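Local coordinates for BH0493 protein (Bacillus halodurans C-125, PDB 2QEE) that binds zinc and is a putative metal-dependent enzyme of the amidohydrolase superfamily, at residues N20-S33 / L136-P148. Numbering follows the deposited sequence.
Sequences NNQPVTDMHTHLFS and LANVSDVVMTNDP. With ZN (zinc ion), chain T.
Strands 24-26 and 139-143 pair in parallel: Val24 N bonds to Asn138 O, Asp26 N to Asp141 O (2.8 Å) and Val143 N to Asp26 O. A beta bulge shifts the register between Val24 and Thr25, where Val24 O takes Ser140 N and, weakly, Asp141 N. Before the strands, at the C-terminal end of helix 8-21, Asn138 ND2 meets Asn20 O (3.0 Å) and Asn21 O (3.1 Å) in its own amide plane, though it stands above the carbonyl plane of Asn21. An alanine here would probably leave both carbonyls without this donor and weaken the tie between helix end and strand. Further along, Val143 O accepts from both Thr29 N and Thr29 OG1 (2.8 Å), while Thr145 OG1 donates to Thr29 O (2.8 Å). With OG1 beside its backbone N (chi1 -69°), Thr145 also sets this oxygen over one face of the His30 ring, offset toward the rim, and water 2 links OG1 to His28 ND1. Among side chains, Met144 SD approaches Phe32 CD1 obliquely at 4.1 Å, a Met-aromatic contact, and Val24 CB packs on Val139 CG2. His28 NE2 (2.2 Å) and His30 NE2 bind zinc with Asp357, consistent with the His-X-His motif ending the first barrel strand in the amidohydrolase superfamily.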
loop_
_atom_site.group_PDB
_atom_site.type_symbol
_atom_site.label_atom_id
_atom_site.label_comp_id
_atom_site.label_asym_id
_atom_site.label_seq_id
_atom_site.Cartn_x
_atom_site.Cartn_y
_atom_site.Cartn_z
ATOM N N ASN C 20 -22.186 17.915 2.375
ATOM C CA ASN C 20 -23.013 17.848 3.588
ATOM C C ASN C 20 -24.483 17.840 3.271
ATOM O O ASN C 20 -25.227 17.098 3.896
ATOM C CB ASN C 20 -22.657 18.956 4.570
ATOM C CG ASN C 20 -21.280 18.708 5.226
ATOM O OD1 ASN C 20 -20.799 17.572 5.235
ATOM N ND2 ASN C 20 -20.662 19.756 5.779
ATOM N N ASN C 21 -24.896 18.631 2.290
ATOM C CA ASN C 21 -26.298 18.741 1.919
ATOM C C ASN C 21 -26.882 17.663 1.006
ATOM O O ASN C 21 -28.121 17.552 0.876
ATOM C CB ASN C 21 -26.522 20.112 1.253
ATOM C CG ASN C 21 -26.369 21.236 2.220
ATOM O OD1 ASN C 21 -26.578 21.063 3.416
ATOM N ND2 ASN C 21 -25.988 22.417 1.714
ATOM N N GLN C 22 -26.030 16.851 0.369
ATOM C CA GLN C 22 -26.516 15.880 -0.585
ATOM C C GLN C 22 -27.097 14.709 0.203
ATOM O O GLN C 22 -26.385 14.101 1.003
ATOM C CB GLN C 22 -25.364 15.332 -1.438
ATOM C CG GLN C 22 -25.719 14.048 -2.229
ATOM C CD GLN C 22 -26.834 14.308 -3.253
ATOM O OE1 GLN C 22 -26.896 15.374 -3.890
ATOM N NE2 GLN C 22 -27.743 13.316 -3.429
ATOM N N PRO C 23 -28.387 14.399 -0.015
ATOM C CA PRO C 23 -28.929 13.220 0.701
ATOM C C PRO C 23 -28.251 11.949 0.193
ATOM O O PRO C 23 -28.118 11.738 -1.031
ATOM C CB PRO C 23 -30.399 13.199 0.289
ATOM C CG PRO C 23 -30.688 14.604 -0.254
ATOM C CD PRO C 23 -29.411 15.106 -0.808
ATOM N N VAL C 24 -27.888 11.107 1.131
ATOM C CA VAL C 24 -27.163 9.899 0.826
ATOM C C VAL C 24 -28.068 8.692 0.580
ATOM O O VAL C 24 -28.997 8.444 1.368
ATOM C CB VAL C 24 -26.247 9.567 1.987
ATOM C CG1 VAL C 24 -25.519 8.241 1.736
ATOM C CG2 VAL C 24 -25.201 10.722 2.173
ATOM N N THR C 25 -27.760 7.946 -0.465
ATOM C CA THR C 25 -28.213 6.546 -0.555
ATOM C C THR C 25 -27.104 5.700 0.026
ATOM O O THR C 25 -25.947 5.737 -0.473
ATOM C CB THR C 25 -28.540 6.097 -1.972
ATOM O OG1 THR C 25 -29.686 6.854 -2.422
ATOM C CG2 THR C 25 -28.870 4.608 -2.018
ATOM N N ASP C 26 -27.435 4.907 1.045
ATOM C CA ASP C 26 -26.398 4.103 1.738
ATOM C C ASP C 26 -26.628 2.699 1.224
ATOM O O ASP C 26 -27.600 2.019 1.629
ATOM C CB ASP C 26 -26.607 4.202 3.255
ATOM C CG ASP C 26 -25.501 3.538 4.068
ATOM O OD1 ASP C 26 -24.741 2.756 3.443
ATOM O OD2 ASP C 26 -25.403 3.817 5.278
ATOM N N MET C 27 -25.788 2.255 0.298
ATOM C CA MET C 27 -26.212 1.084 -0.507
ATOM C C MET C 27 -25.864 -0.285 0.035
ATOM O O MET C 27 -26.067 -1.283 -0.668
ATOM C CB MET C 27 -25.872 1.174 -2.002
ATOM C CG MET C 27 -24.404 1.570 -2.356
ATOM S SD MET C 27 -23.260 0.287 -1.815
ATOM C CE MET C 27 -23.594 -1.080 -2.966
ATOM N N HIS C 28 -25.336 -0.324 1.247
ATOM C CA HIS C 28 -25.177 -1.608 1.938
ATOM C C HIS C 28 -25.112 -1.350 3.438
ATOM O O HIS C 28 -24.138 -0.729 3.908
ATOM C CB HIS C 28 -23.883 -2.348 1.520
ATOM C CG HIS C 28 -23.660 -3.605 2.306
ATOM N ND1 HIS C 28 -24.566 -4.640 2.294
ATOM C CD2 HIS C 28 -22.682 -3.967 3.173
ATOM C CE1 HIS C 28 -24.142 -5.605 3.091
ATOM N NE2 HIS C 28 -23.014 -5.214 3.654
ATOM N N THR C 29 -26.136 -1.806 4.181
ATOM C CA THR C 29 -26.160 -1.687 5.630
ATOM C C THR C 29 -26.715 -2.996 6.181
ATOM O O THR C 29 -27.234 -3.782 5.426
ATOM C CB THR C 29 -27.073 -0.551 6.162
ATOM O OG1 THR C 29 -28.473 -0.949 6.077
ATOM C CG2 THR C 29 -26.890 0.782 5.374
ATOM N N HIS C 30 -26.699 -3.091 7.501
ATOM C CA HIS C 30 -27.329 -4.214 8.224
ATOM C C HIS C 30 -28.447 -3.645 9.080
ATOM O O HIS C 30 -28.662 -4.093 10.187
ATOM C CB HIS C 30 -26.270 -4.883 9.068
ATOM C CG HIS C 30 -25.353 -5.703 8.241
ATOM N ND1 HIS C 30 -25.653 -6.990 7.853
ATOM C CD2 HIS C 30 -24.199 -5.375 7.620
ATOM C CE1 HIS C 30 -24.694 -7.440 7.062
ATOM N NE2 HIS C 30 -23.809 -6.475 6.899
ATOM N N LEU C 31 -29.086 -2.577 8.603
ATOM C CA LEU C 31 -30.204 -1.988 9.335
ATOM C C LEU C 31 -31.542 -2.544 8.750
ATOM O O LEU C 31 -31.568 -3.088 7.661
ATOM C CB LEU C 31 -30.208 -0.462 9.185
ATOM C CG LEU C 31 -28.903 0.158 9.718
ATOM C CD1 LEU C 31 -28.995 1.684 9.449
ATOM C CD2 LEU C 31 -28.781 -0.102 11.189
ATOM N N PHE C 32 -32.643 -2.377 9.499
ATOM C CA PHE C 32 -33.955 -2.794 8.952
ATOM C C PHE C 32 -35.030 -1.708 9.150
ATOM O O PHE C 32 -34.920 -0.917 10.070
ATOM C CB PHE C 32 -34.440 -4.078 9.675
ATOM C CG PHE C 32 -33.526 -5.260 9.481
ATOM C CD1 PHE C 32 -33.672 -6.099 8.387
ATOM C CD2 PHE C 32 -32.494 -5.508 10.404
ATOM C CE1 PHE C 32 -32.801 -7.211 8.190
ATOM C CE2 PHE C 32 -31.595 -6.616 10.211
ATOM C CZ PHE C 32 -31.751 -7.453 9.108
ATOM N N SER C 33 -36.041 -1.688 8.283
ATOM C CA SER C 33 -37.198 -0.804 8.463
ATOM C C SER C 33 -37.706 -1.092 9.870
ATOM O O SER C 33 -37.739 -2.240 10.277
ATOM C CB SER C 33 -38.294 -1.183 7.464
ATOM O OG SER C 33 -39.321 -0.211 7.391
ATOM N N LEU C 136 -30.411 13.623 10.835
ATOM C CA LEU C 136 -29.057 14.009 11.294
ATOM C C LEU C 136 -27.945 13.549 10.368
ATOM O O LEU C 136 -26.994 14.325 10.098
ATOM C CB LEU C 136 -28.753 13.497 12.696
ATOM C CG LEU C 136 -29.430 14.237 13.829
ATOM C CD1 LEU C 136 -29.255 13.413 15.109
ATOM C CD2 LEU C 136 -28.847 15.646 13.956
ATOM N N ALA C 137 -28.047 12.308 9.881
ATOM C CA ALA C 137 -27.048 11.759 8.961
ATOM C C ALA C 137 -27.352 12.169 7.506
ATOM O O ALA C 137 -26.595 11.824 6.598
ATOM C CB ALA C 137 -26.967 10.202 9.099
ATOM N N ASN C 138 -28.475 12.874 7.251
ATOM C CA ASN C 138 -28.876 13.183 5.869
ATOM C C ASN C 138 -28.843 11.977 4.935
ATOM O O ASN C 138 -28.255 12.018 3.838
ATOM C CB ASN C 138 -28.035 14.345 5.281
ATOM C CG ASN C 138 -28.713 15.019 4.125
ATOM O OD1 ASN C 138 -29.893 14.752 3.799
ATOM N ND2 ASN C 138 -27.937 15.859 3.408
ATOM N N VAL C 139 -29.502 10.878 5.358
ATOM C CA VAL C 139 -29.612 9.683 4.539
ATOM C C VAL C 139 -31.080 9.516 4.105
ATOM O O VAL C 139 -31.984 9.436 4.957
ATOM C CB VAL C 139 -29.160 8.425 5.301
ATOM C CG1 VAL C 139 -29.526 7.140 4.536
ATOM C CG2 VAL C 139 -27.636 8.493 5.565
ATOM N N SER C 140 -31.285 9.512 2.803
ATOM C CA SER C 140 -32.632 9.456 2.212
ATOM C C SER C 140 -33.050 7.997 1.987
ATOM O O SER C 140 -34.276 7.665 1.967
ATOM C CB SER C 140 -32.639 10.204 0.893
ATOM O OG SER C 140 -31.830 9.575 -0.081
ATOM N N ASP C 141 -32.070 7.111 1.767
ATOM C CA ASP C 141 -32.369 5.750 1.367
ATOM C C ASP C 141 -31.358 4.804 2.002
ATOM O O ASP C 141 -30.146 5.031 1.880
ATOM C CB ASP C 141 -32.281 5.602 -0.149
ATOM C CG ASP C 141 -33.394 6.386 -0.856
ATOM O OD1 ASP C 141 -34.502 5.836 -1.067
ATOM O OD2 ASP C 141 -33.235 7.590 -1.114
ATOM N N VAL C 142 -31.855 3.712 2.586
ATOM C CA VAL C 142 -31.015 2.712 3.234
ATOM C C VAL C 142 -31.241 1.386 2.517
ATOM O O VAL C 142 -32.417 0.946 2.349
ATOM C CB VAL C 142 -31.409 2.588 4.756
ATOM C CG1 VAL C 142 -30.831 1.316 5.394
ATOM C CG2 VAL C 142 -30.924 3.822 5.530
ATOM N N VAL C 143 -30.158 0.744 2.061
ATOM C CA VAL C 143 -30.288 -0.620 1.537
ATOM C C VAL C 143 -29.996 -1.571 2.673
ATOM O O VAL C 143 -28.926 -1.505 3.345
ATOM C CB VAL C 143 -29.424 -0.891 0.314
ATOM C CG1 VAL C 143 -29.613 -2.323 -0.154
ATOM C CG2 VAL C 143 -29.781 0.086 -0.857
ATOM N N MET C 144 -30.936 -2.505 2.873
ATOM C CA MET C 144 -30.811 -3.491 3.938
ATOM C C MET C 144 -29.988 -4.681 3.474
ATOM O O MET C 144 -29.669 -4.819 2.262
ATOM C CB MET C 144 -32.265 -3.976 4.303
ATOM C CG MET C 144 -33.157 -2.816 4.812
ATOM S SD MET C 144 -34.806 -3.538 5.336
ATOM C CE MET C 144 -35.468 -3.867 3.734
ATOM N N THR C 145 -29.725 -5.607 4.410
ATOM C CA THR C 145 -29.228 -6.946 4.088
ATOM C C THR C 145 -30.311 -7.971 4.562
ATOM O O THR C 145 -30.537 -8.083 5.760
ATOM C CB THR C 145 -27.922 -7.208 4.845
ATOM O OG1 THR C 145 -26.905 -6.347 4.275
ATOM C CG2 THR C 145 -27.494 -8.647 4.661
ATOM N N ASN C 146 -30.982 -8.583 3.592
ATOM C CA ASN C 146 -32.166 -9.412 3.878
ATOM C C ASN C 146 -31.870 -10.877 3.611
ATOM O O ASN C 146 -31.648 -11.305 2.462
ATOM C CB ASN C 146 -33.327 -8.883 3.037
ATOM C CG ASN C 146 -33.599 -7.415 3.329
ATOM O OD1 ASN C 146 -33.323 -6.572 2.494
ATOM N ND2 ASN C 146 -34.064 -7.102 4.547
ATOM N N ASP C 147 -31.893 -11.635 4.704
ATOM C CA ASP C 147 -31.447 -13.020 4.699
ATOM C C ASP C 147 -32.634 -13.966 4.930
ATOM O O ASP C 147 -33.106 -14.084 6.063
ATOM C CB ASP C 147 -30.425 -13.243 5.796
ATOM C CG ASP C 147 -29.809 -14.630 5.730
ATOM O OD1 ASP C 147 -30.287 -15.474 4.953
ATOM O OD2 ASP C 147 -28.800 -14.852 6.417
ATOM N N PRO C 148 -33.102 -14.599 3.857
ATOM C CA PRO C 148 -34.296 -15.445 3.960
ATOM C C PRO C 148 -34.014 -16.707 4.773
ATOM O O PRO C 148 -34.954 -17.455 5.099
ATOM C CB PRO C 148 -34.608 -15.789 2.535
ATOM C CG PRO C 148 -33.389 -15.593 1.789
ATOM C CD PRO C 148 -32.593 -14.549 2.491
HETATM ZN ZN ZN T . -22.089 -5.771 5.601
HETATM O O HOH W 1 -29.960 9.720 -2.017
HETATM O O HOH W 2 -27.246 -5.145 1.697
HETATM O O HOH W 3 -30.195 -5.437 7.165
HETATM O O HOH W 4 -20.718 -6.921 5.410
#